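PDB 3GZB: putative SnoaL-like polyketide cyclase from Shewanella putrefaciens, which is of unproven function but probably acts as a SnoaL-like polyketide cyclase, binding a small molecule in an NTF2-type pocket. Local coordinates for residues 36-41 and 72-77; 43-48 and 65-70; 98-103 and 138-143. All coordinates share one frame; numbering follows the deposited sequence.

Contact 1: 36-41 and 72-77; sequences HDYKTL and RAHQGV
His36 and His74 meet ring to ring where two helices of the NTF2-like fold run out, His36 closing helix 21-34 with a Schellman motif and His74 following helix 63-73. The bond between them joins His36 NE2 to His74 ND1 at 2.7 Å, and either nitrogen could be the donor. It is moderately bent, at 151°. His74 ND1 lies at the edge of the His36 ring, near its plane, whereas His36 NE2 approaches the His74 ring obliquely; the planes stand 57° apart, and the imidazoles touch rim to rim, neither lying over the other's face. Whichever ring donates, the accepting nitrogen must carry no proton, so the bond is unlikely to survive with both rings fully protonated. The other nitrogen of His74, NE2, bonds to a 2-methylpentane-2,4-diol, probably from the crystallisation liquor, and Tyr80 meets both rings. Val77 belongs to the same surface patch: a type II turn from His74, closed by a bond from Val77 N to His74 O of 2.9 Å, folds it back toward His36. Its CG1 stands anti to the backbone N (chi1 -180°), which brings that methyl to 4.1 Å from His36 NE2, while Val77 O lies obliquely to the imidazole, 3.3 Å from His36 CE1.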
loop_
_atom_site.group_PDB
_atom_site.type_symbol
_atom_site.label_atom_id
_atom_site.label_comp_id
_atom_site.label_asym_id
_atom_site.label_seq_id
_atom_site.Cartn_x
_atom_site.Cartn_y
_atom_site.Cartn_z
ATOM N N HIS A 36 2.879 -19.489 9.526
ATOM C CA HIS A 36 1.659 -20.224 9.910
ATOM C C HIS A 36 1.650 -20.516 11.408
ATOM O O HIS A 36 1.148 -21.582 11.845
ATOM C CB HIS A 36 1.506 -21.511 9.056
ATOM C CG HIS A 36 1.583 -21.277 7.589
ATOM N ND1 HIS A 36 2.707 -21.586 6.857
ATOM C CD2 HIS A 36 0.692 -20.760 6.711
ATOM C CE1 HIS A 36 2.481 -21.312 5.581
ATOM N NE2 HIS A 36 1.269 -20.771 5.472
ATOM N N ASP A 37 2.162 -19.575 12.212
ATOM C CA ASP A 37 2.160 -19.708 13.671
ATOM C C ASP A 37 0.855 -19.149 14.214
ATOM O O ASP A 37 0.802 -18.013 14.712
ATOM C CB ASP A 37 3.391 -19.054 14.277
ATOM C CG ASP A 37 3.441 -19.123 15.806
ATOM O OD1 ASP A 37 2.573 -19.770 16.433
ATOM O OD2 ASP A 37 4.363 -18.462 16.335
ATOM N N TYR A 38 -0.213 -19.934 14.089
ATOM C CA TYR A 38 -1.555 -19.470 14.456
ATOM C C TYR A 38 -1.719 -19.269 15.952
ATOM O O TYR A 38 -2.504 -18.414 16.343
ATOM C CB TYR A 38 -2.641 -20.402 13.939
ATOM C CG TYR A 38 -2.560 -20.602 12.460
ATOM C CD1 TYR A 38 -2.734 -19.592 11.624
ATOM C CD2 TYR A 38 -2.231 -21.846 11.937
ATOM C CE1 TYR A 38 -2.640 -19.769 10.214
ATOM C CE2 TYR A 38 -2.136 -22.047 10.604
ATOM C CZ TYR A 38 -2.333 -21.026 9.740
ATOM O OH TYR A 38 -2.214 -21.247 8.376
ATOM N N LYS A 39 -0.984 -20.002 16.776
ATOM C CA LYS A 39 -1.019 -19.780 18.230
ATOM C C LYS A 39 -0.603 -18.354 18.571
ATOM O O LYS A 39 -1.289 -17.644 19.346
ATOM C CB LYS A 39 -0.141 -20.829 18.959
ATOM C CG LYS A 39 -0.273 -20.696 20.456
ATOM C CD LYS A 39 0.659 -21.633 21.243
ATOM C CE LYS A 39 0.621 -21.298 22.748
ATOM N NZ LYS A 39 1.979 -21.374 23.385
ATOM N N THR A 40 0.461 -17.873 17.938
ATOM C CA THR A 40 0.893 -16.493 18.143
ATOM C C THR A 40 -0.039 -15.547 17.442
ATOM O O THR A 40 -0.402 -14.504 17.976
ATOM C CB THR A 40 2.320 -16.289 17.628
ATOM O OG1 THR A 40 3.222 -17.116 18.386
ATOM C CG2 THR A 40 2.756 -14.817 17.716
ATOM N N LEU A 41 -0.409 -15.881 16.209
ATOM C CA LEU A 41 -1.211 -14.968 15.414
ATOM C C LEU A 41 -2.526 -14.613 16.086
ATOM O O LEU A 41 -2.927 -13.432 16.096
ATOM C CB LEU A 41 -1.476 -15.514 14.010
ATOM C CG LEU A 41 -1.834 -14.451 12.960
ATOM C CD1 LEU A 41 -0.628 -13.587 12.632
ATOM C CD2 LEU A 41 -2.407 -15.053 11.650
ATOM N N ARG A 72 -7.372 -22.779 6.639
ATOM C CA ARG A 72 -7.906 -23.486 5.462
ATOM C C ARG A 72 -7.196 -23.083 4.145
ATOM O O ARG A 72 -6.810 -23.944 3.350
ATOM C CB ARG A 72 -9.408 -23.333 5.317
ATOM C CG ARG A 72 -10.193 -23.996 6.407
ATOM C CD ARG A 72 -11.690 -23.750 6.238
ATOM N NE ARG A 72 -12.482 -24.361 7.277
ATOM C CZ ARG A 72 -12.892 -25.627 7.279
ATOM N NH1 ARG A 72 -12.549 -26.458 6.295
ATOM N NH2 ARG A 72 -13.662 -26.092 8.282
ATOM N N ALA A 73 -7.000 -21.798 3.942
ATOM C CA ALA A 73 -6.366 -21.317 2.726
ATOM C C ALA A 73 -4.939 -21.878 2.568
ATOM O O ALA A 73 -4.482 -22.076 1.436
ATOM C CB ALA A 73 -6.378 -19.775 2.710
ATOM N N HIS A 74 -4.256 -22.107 3.688
ATOM C CA HIS A 74 -2.855 -22.531 3.663
ATOM C C HIS A 74 -2.592 -24.001 3.897
ATOM O O HIS A 74 -1.441 -24.384 4.138
ATOM C CB HIS A 74 -2.054 -21.639 4.602
ATOM C CG HIS A 74 -1.816 -20.286 4.026
ATOM N ND1 HIS A 74 -0.560 -19.812 3.697
ATOM C CD2 HIS A 74 -2.682 -19.293 3.708
ATOM C CE1 HIS A 74 -0.667 -18.608 3.172
ATOM N NE2 HIS A 74 -1.941 -18.255 3.177
ATOM N N GLN A 75 -3.631 -24.827 3.845
ATOM C CA GLN A 75 -3.425 -26.268 3.923
ATOM C C GLN A 75 -2.371 -26.686 2.938
ATOM O O GLN A 75 -2.524 -26.453 1.743
ATOM C CB GLN A 75 -4.734 -27.030 3.688
ATOM C CG GLN A 75 -4.505 -28.535 3.703
ATOM C CD GLN A 75 -5.683 -29.457 3.521
ATOM O OE1 GLN A 75 -5.463 -30.676 3.427
ATOM N NE2 GLN A 75 -6.887 -28.934 3.400
ATOM N N GLY A 76 -1.310 -27.276 3.469
ATOM C CA GLY A 76 -0.217 -27.799 2.624
ATOM C C GLY A 76 0.835 -26.777 2.192
ATOM O O GLY A 76 1.809 -27.148 1.540
ATOM N N VAL A 77 0.622 -25.518 2.520
ATOM C CA VAL A 77 1.536 -24.459 2.112
ATOM C C VAL A 77 2.684 -24.416 3.099
ATOM O O VAL A 77 2.481 -24.350 4.317
ATOM C CB VAL A 77 0.795 -23.109 2.016
ATOM C CG1 VAL A 77 1.775 -21.975 1.574
ATOM C CG2 VAL A 77 -0.385 -23.254 1.001
#

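Contact 2: 43-48 and 65-70; sequences TFYNRD and FIIDFL
Tyr45 lays its ring against Ile66 and Ile67 of helix 63-73 and its hydroxyl beside Leu70, each side chain crossing it at a slant. The tyrosine CG lies beside the backbone N and anti to the carbonyl carbon (chi1 -61°), a setting that carries the ring from the loop toward the helix. Ile66 makes the closest approach: its CG2, anti to its own backbone N, comes 3.6 Å from Tyr45 CE2, while its CD1 lies over one face of the ring. Ile67 arrives differently. Its CG1 lies anti to the carbonyl carbon, and a turn at chi2 (-76°) brings CD1 to the ring edge, 3.9 Å from Tyr45 CE2. Leu70, one helical turn beyond Ile66, sets CD1 at 4.0 Å from Tyr45 OH. That hydroxyl, although flanked by methyls, is satisfied by a hydrogen bond to Tyr29 OH. With an alanine here, Ile66 and Ile67 would probably face a gap and the Tyr29 hydroxyl would lose this partner. At the next residue of the loop, Asn46 OD1 accepts from Asp48 N at 3.0 Å in an Asx turn. Phe51 of strand 50-53 touches both Tyr45 and Ile66, making this part of the apolar layer between helix and sheet in an NTF2-like fold.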
loop_
_atom_site.group_PDB
_atom_site.type_symbol
_atom_site.label_atom_id
_atom_site.label_comp_id
_atom_site.label_asym_id
_atom_site.label_seq_id
_atom_site.Cartn_x
_atom_site.Cartn_y
_atom_site.Cartn_z
ATOM N N THR A 43 -3.230 -14.222 19.105
ATOM C CA THR A 43 -3.007 -13.199 20.167
ATOM C C THR A 43 -3.118 -11.772 19.649
ATOM O O THR A 43 -3.339 -10.842 20.433
ATOM C CB THR A 43 -1.688 -13.350 20.908
ATOM O OG1 THR A 43 -0.590 -12.878 20.146
ATOM C CG2 THR A 43 -1.431 -14.802 21.393
ATOM N N PHE A 44 -2.972 -11.572 18.338
ATOM C CA PHE A 44 -3.042 -10.251 17.781
ATOM C C PHE A 44 -4.469 -9.876 17.362
ATOM O O PHE A 44 -4.694 -8.750 16.906
ATOM C CB PHE A 44 -2.172 -10.137 16.517
ATOM C CG PHE A 44 -0.697 -10.044 16.788
ATOM C CD1 PHE A 44 0.090 -11.188 16.852
ATOM C CD2 PHE A 44 -0.088 -8.810 16.930
ATOM C CE1 PHE A 44 1.475 -11.062 17.080
ATOM C CE2 PHE A 44 1.283 -8.715 17.163
ATOM C CZ PHE A 44 2.040 -9.821 17.239
ATOM N N TYR A 45 -5.444 -10.773 17.531
ATOM C CA TYR A 45 -6.803 -10.483 17.090
ATOM C C TYR A 45 -7.786 -10.490 18.255
ATOM O O TYR A 45 -7.590 -11.194 19.273
ATOM C CB TYR A 45 -7.311 -11.537 16.077
ATOM C CG TYR A 45 -6.533 -11.668 14.798
ATOM C CD1 TYR A 45 -6.005 -10.570 14.151
ATOM C CD2 TYR A 45 -6.335 -12.923 14.228
ATOM C CE1 TYR A 45 -5.325 -10.703 12.948
ATOM C CE2 TYR A 45 -5.646 -13.082 13.044
ATOM C CZ TYR A 45 -5.114 -11.963 12.405
ATOM O OH TYR A 45 -4.453 -12.163 11.203
ATOM N N ASN A 46 -8.846 -9.721 18.117
ATOM C CA ASN A 46 -10.064 -9.911 18.919
ATOM C C ASN A 46 -11.305 -9.977 18.056
ATOM O O ASN A 46 -11.185 -10.100 16.827
ATOM C CB ASN A 46 -10.162 -8.865 20.035
ATOM C CG ASN A 46 -10.588 -7.522 19.556
ATOM O OD1 ASN A 46 -10.738 -7.249 18.356
ATOM N ND2 ASN A 46 -10.822 -6.630 20.524
ATOM N N ARG A 47 -12.495 -9.966 18.646
ATOM C CA ARG A 47 -13.714 -10.152 17.878
ATOM C C ARG A 47 -13.975 -9.020 16.851
ATOM O O ARG A 47 -14.789 -9.204 15.951
ATOM C CB ARG A 47 -14.926 -10.276 18.828
ATOM C CG ARG A 47 -15.284 -9.014 19.557
ATOM C CD ARG A 47 -16.402 -9.318 20.556
ATOM N NE ARG A 47 -17.001 -8.162 21.204
ATOM C CZ ARG A 47 -18.081 -8.257 21.985
ATOM N NH1 ARG A 47 -18.639 -9.449 22.196
ATOM N NH2 ARG A 47 -18.611 -7.177 22.556
ATOM N N ASP A 48 -13.276 -7.896 16.986
ATOM C CA ASP A 48 -13.466 -6.752 16.105
ATOM C C ASP A 48 -12.377 -6.658 15.040
ATOM O O ASP A 48 -12.489 -5.814 14.159
ATOM C CB ASP A 48 -13.451 -5.431 16.903
ATOM C CG ASP A 48 -14.617 -5.344 17.927
ATOM O OD1 ASP A 48 -15.739 -5.741 17.579
ATOM O OD2 ASP A 48 -14.326 -4.909 19.050
ATOM N N PHE A 65 -12.864 -16.115 12.902
ATOM C CA PHE A 65 -13.175 -16.291 11.485
ATOM C C PHE A 65 -11.919 -16.073 10.621
ATOM O O PHE A 65 -11.747 -16.767 9.606
ATOM C CB PHE A 65 -14.231 -15.255 11.097
ATOM C CG PHE A 65 -15.618 -15.472 11.670
ATOM C CD1 PHE A 65 -15.956 -16.497 12.519
ATOM C CD2 PHE A 65 -16.610 -14.563 11.377
ATOM C CE1 PHE A 65 -17.254 -16.656 13.028
ATOM C CE2 PHE A 65 -17.898 -14.703 11.893
ATOM C CZ PHE A 65 -18.218 -15.744 12.718
ATOM N N ILE A 66 -11.076 -15.132 11.011
ATOM C CA ILE A 66 -9.844 -14.862 10.268
ATOM C C ILE A 66 -8.927 -16.099 10.350
ATOM O O ILE A 66 -8.438 -16.576 9.334
ATOM C CB ILE A 66 -9.124 -13.602 10.772
ATOM C CG1 ILE A 66 -9.995 -12.383 10.606
ATOM C CG2 ILE A 66 -7.736 -13.465 10.109
ATOM C CD1 ILE A 66 -9.484 -11.145 11.394
ATOM N N ILE A 67 -8.726 -16.618 11.566
ATOM C CA ILE A 67 -7.821 -17.764 11.744
ATOM C C ILE A 67 -8.317 -18.974 10.962
ATOM O O ILE A 67 -7.548 -19.703 10.331
ATOM C CB ILE A 67 -7.582 -18.097 13.230
ATOM C CG1 ILE A 67 -6.810 -16.955 13.922
ATOM C CG2 ILE A 67 -6.849 -19.472 13.421
ATOM C CD1 ILE A 67 -5.308 -16.890 13.619
ATOM N N ASP A 68 -9.626 -19.245 11.019
ATOM C CA ASP A 68 -10.120 -20.385 10.248
ATOM C C ASP A 68 -9.898 -20.225 8.742
ATOM O O ASP A 68 -9.491 -21.180 8.090
ATOM C CB ASP A 68 -11.612 -20.651 10.535
ATOM C CG ASP A 68 -12.059 -21.976 10.030
ATOM O OD1 ASP A 68 -11.721 -22.977 10.700
ATOM O OD2 ASP A 68 -12.748 -22.058 8.993
ATOM N N PHE A 69 -10.176 -19.051 8.205
ATOM C CA PHE A 69 -9.927 -18.756 6.802
ATOM C C PHE A 69 -8.445 -18.952 6.443
ATOM O O PHE A 69 -8.135 -19.596 5.426
ATOM C CB PHE A 69 -10.463 -17.348 6.464
ATOM C CG PHE A 69 -9.612 -16.563 5.504
ATOM C CD1 PHE A 69 -9.599 -16.844 4.173
ATOM C CD2 PHE A 69 -8.843 -15.537 5.971
ATOM C CE1 PHE A 69 -8.796 -16.103 3.307
ATOM C CE2 PHE A 69 -8.010 -14.800 5.109
ATOM C CZ PHE A 69 -8.005 -15.090 3.793
ATOM N N LEU A 70 -7.558 -18.432 7.274
ATOM C CA LEU A 70 -6.090 -18.541 7.012
ATOM C C LEU A 70 -5.654 -19.993 7.039
ATOM O O LEU A 70 -4.935 -20.435 6.127
ATOM C CB LEU A 70 -5.308 -17.742 8.032
ATOM C CG LEU A 70 -5.460 -16.252 7.945
ATOM C CD1 LEU A 70 -4.742 -15.577 9.166
ATOM C CD2 LEU A 70 -4.878 -15.737 6.597
#

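Contact 3: 98-103 and 138-143; sequences GNYHFK and HVDLID. With EDO (1,2-ethanediol), chain M.
Tyr100 reaches from strand 93-103 toward Asp140 and Ile142 of strand 134-142, two strands that are not neighbours in the sheet but each pair with strand 115-129. Direct contact is sparse and partly apolar: Ile142 CD1 stands 4.1 Å from Tyr100 CE2, oblique to the ring, and the two side chains cross at about a right angle. A turn at chi2 (-57°) swings the end of Ile142 toward the tyrosine.

The polar link is indirect. Tyr100 OH remains 3.9 Å from Asp140 OD1, and a water bridges the segments, 2.9 Å from Tyr100 OH and donating to Asp140 OD2 at 2.8 Å. The same water accepts a weak bond from His138 NE2. Thr124 OG1, on the intervening strand, bonds to both Tyr100 OH and Asp140 OD1.

Within segment 138-143, His138 NE2 donates to Asp140 OD1 at 2.8 Å. The oxygen lies in the imidazole plane, yet the nitrogen meets it from 52° above the carboxylate plane. His138 ND1 bonds to Tyr29 OH, so both imidazole nitrogens are engaged and ring rotation is restrained.

At the far end of the tyrosine strand, Lys103 N donates at 3.0 Å to EDO O1 of an ethanediol probably from the crystallisation liquor. The buried tyrosine, histidine and aspartate, with their water, form a polar cluster inside the curled sheet, consistent with the interior pocket of SnoaL-like proteins, although its part in any reaction is not established.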
loop_
_atom_site.group_PDB
_atom_site.type_symbol
_atom_site.label_atom_id
_atom_site.label_comp_id
_atom_site.label_asym_id
_atom_site.label_seq_id
_atom_site.Cartn_x
_atom_site.Cartn_y
_atom_site.Cartn_z
ATOM N N GLY A 98 6.201 -4.845 -0.980
ATOM C CA GLY A 98 7.119 -5.922 -1.217
ATOM C C GLY A 98 6.550 -7.012 -2.091
ATOM O O GLY A 98 5.675 -6.748 -2.899
ATOM N N ASN A 99 7.129 -8.215 -2.014
ATOM C CA ASN A 99 6.725 -9.370 -2.784
ATOM C C ASN A 99 6.569 -10.539 -1.820
ATOM O O ASN A 99 7.453 -10.770 -0.960
ATOM C CB ASN A 99 7.749 -9.774 -3.873
ATOM C CG ASN A 99 7.840 -8.788 -4.986
ATOM O OD1 ASN A 99 7.069 -8.843 -5.925
ATOM N ND2 ASN A 99 8.814 -7.881 -4.906
ATOM N N TYR A 100 5.480 -11.289 -1.957
ATOM C CA TYR A 100 5.318 -12.513 -1.237
ATOM C C TYR A 100 5.844 -13.676 -2.076
ATOM O O TYR A 100 5.382 -13.888 -3.213
ATOM C CB TYR A 100 3.869 -12.793 -0.866
ATOM C CG TYR A 100 3.278 -11.891 0.209
ATOM C CD1 TYR A 100 3.540 -12.122 1.560
ATOM C CD2 TYR A 100 2.516 -10.791 -0.107
ATOM C CE1 TYR A 100 2.979 -11.341 2.534
ATOM C CE2 TYR A 100 1.984 -9.959 0.910
ATOM C CZ TYR A 100 2.215 -10.263 2.221
ATOM O OH TYR A 100 1.630 -9.485 3.205
ATOM N N HIS A 101 6.815 -14.382 -1.540
ATOM C CA HIS A 101 7.474 -15.509 -2.213
ATOM C C HIS A 101 7.013 -16.815 -1.617
ATOM O O HIS A 101 7.270 -17.087 -0.434
ATOM C CB HIS A 101 9.002 -15.343 -2.080
ATOM C CG HIS A 101 9.770 -16.410 -2.773
ATOM N ND1 HIS A 101 11.056 -16.736 -2.412
ATOM C CD2 HIS A 101 9.468 -17.170 -3.853
ATOM C CE1 HIS A 101 11.508 -17.688 -3.221
ATOM N NE2 HIS A 101 10.570 -17.971 -4.110
ATOM N N PHE A 102 6.364 -17.620 -2.469
ATOM C CA PHE A 102 5.911 -18.952 -2.126
ATOM C C PHE A 102 6.690 -19.973 -2.969
ATOM O O PHE A 102 6.777 -19.848 -4.203
ATOM C CB PHE A 102 4.431 -19.164 -2.429
ATOM C CG PHE A 102 3.483 -18.361 -1.581
ATOM C CD1 PHE A 102 3.169 -17.060 -1.915
ATOM C CD2 PHE A 102 2.849 -18.947 -0.493
ATOM C CE1 PHE A 102 2.231 -16.353 -1.182
ATOM C CE2 PHE A 102 1.928 -18.211 0.268
ATOM C CZ PHE A 102 1.624 -16.941 -0.092
ATOM N N LYS A 103 7.209 -20.989 -2.302
ATOM C CA LYS A 103 7.831 -22.156 -2.948
ATOM C C LYS A 103 7.377 -23.431 -2.263
ATOM O O LYS A 103 7.419 -23.532 -1.019
ATOM C CB LYS A 103 9.332 -22.050 -2.954
ATOM C CG LYS A 103 10.041 -23.235 -3.665
ATOM C CD LYS A 103 11.513 -22.895 -3.875
ATOM C CE LYS A 103 12.204 -23.862 -4.846
ATOM N NZ LYS A 103 13.156 -24.776 -4.149
ATOM N N HIS A 138 -6.004 -5.452 9.029
ATOM C CA HIS A 138 -4.987 -5.913 8.083
ATOM C C HIS A 138 -5.585 -5.761 6.702
ATOM O O HIS A 138 -6.643 -6.353 6.419
ATOM C CB HIS A 138 -4.649 -7.357 8.416
ATOM C CG HIS A 138 -3.679 -8.022 7.485
ATOM N ND1 HIS A 138 -2.891 -9.065 7.893
ATOM C CD2 HIS A 138 -3.371 -7.807 6.178
ATOM C CE1 HIS A 138 -2.148 -9.481 6.880
ATOM N NE2 HIS A 138 -2.409 -8.731 5.815
ATOM N N VAL A 139 -4.983 -4.900 5.865
ATOM C CA VAL A 139 -5.451 -4.724 4.475
ATOM C C VAL A 139 -4.395 -5.228 3.510
ATOM O O VAL A 139 -3.226 -4.759 3.599
ATOM C CB VAL A 139 -5.762 -3.278 4.142
ATOM C CG1 VAL A 139 -6.241 -3.162 2.685
ATOM C CG2 VAL A 139 -6.828 -2.704 5.103
ATOM N N ASP A 140 -4.762 -6.150 2.614
ATOM C CA ASP A 140 -3.904 -6.625 1.570
ATOM C C ASP A 140 -4.333 -6.115 0.203
ATOM O O ASP A 140 -5.522 -6.110 -0.117
ATOM C CB ASP A 140 -3.869 -8.141 1.493
ATOM C CG ASP A 140 -2.866 -8.784 2.434
ATOM O OD1 ASP A 140 -2.039 -8.099 3.098
ATOM O OD2 ASP A 140 -2.928 -10.065 2.508
ATOM N N LEU A 141 -3.349 -5.680 -0.572
ATOM C CA LEU A 141 -3.520 -5.334 -1.983
ATOM C C LEU A 141 -2.554 -6.198 -2.765
ATOM O O LEU A 141 -1.362 -5.876 -2.860
ATOM C CB LEU A 141 -3.242 -3.836 -2.220
ATOM C CG LEU A 141 -4.158 -2.826 -1.555
ATOM C CD1 LEU A 141 -3.581 -1.408 -1.681
ATOM C CD2 LEU A 141 -5.567 -2.910 -2.120
ATOM N N ILE A 142 -3.042 -7.324 -3.282
ATOM C CA ILE A 142 -2.198 -8.371 -3.883
ATOM C C ILE A 142 -2.286 -8.292 -5.387
ATOM O O ILE A 142 -3.390 -8.153 -5.948
ATOM C CB ILE A 142 -2.688 -9.737 -3.452
ATOM C CG1 ILE A 142 -2.745 -9.876 -1.932
ATOM C CG2 ILE A 142 -1.845 -10.892 -4.026
ATOM C CD1 ILE A 142 -1.471 -9.644 -1.182
ATOM N N ASP A 143 -1.130 -8.406 -6.072
ATOM C CA ASP A 143 -1.097 -8.409 -7.545
ATOM C C ASP A 143 -1.318 -9.833 -8.086
ATOM O O ASP A 143 -0.391 -10.554 -8.484
ATOM C CB ASP A 143 0.254 -7.818 -8.045
ATOM C CG ASP A 143 0.370 -7.720 -9.541
ATOM O OD1 ASP A 143 -0.561 -8.077 -10.278
ATOM O OD2 ASP A 143 1.472 -7.299 -9.944
HETATM C C1 EDO M . 9.627 -19.342 0.201
HETATM O O1 EDO M . 8.496 -20.244 0.360
HETATM C C2 EDO M . 10.805 -19.818 1.007
HETATM O O2 EDO M . 11.222 -20.955 0.232
HETATM O O HOH W 1 -0.755 -10.893 4.091
#

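The three contacts illustrate how chemistry follows position in one NTF2-like fold. Contacts 1 and 2 share helix 63-73 and touch through Leu41, which packs on Ile67 and Leu70. Contact 2 is buried and wholly apolar across its segments, whereas contact 1 lies at the surface, where two imidazoles bond directly. Contact 3, also buried and nearest the centre of the chain, relies on water and a strand between its segments in place of direct bonds. It meets contact 1 where Phe102 packs on His74 and Val77. Contacts 2 and 3 do not touch, but Tyr29 relates them, its hydroxyl bonding to both Tyr45 and His138.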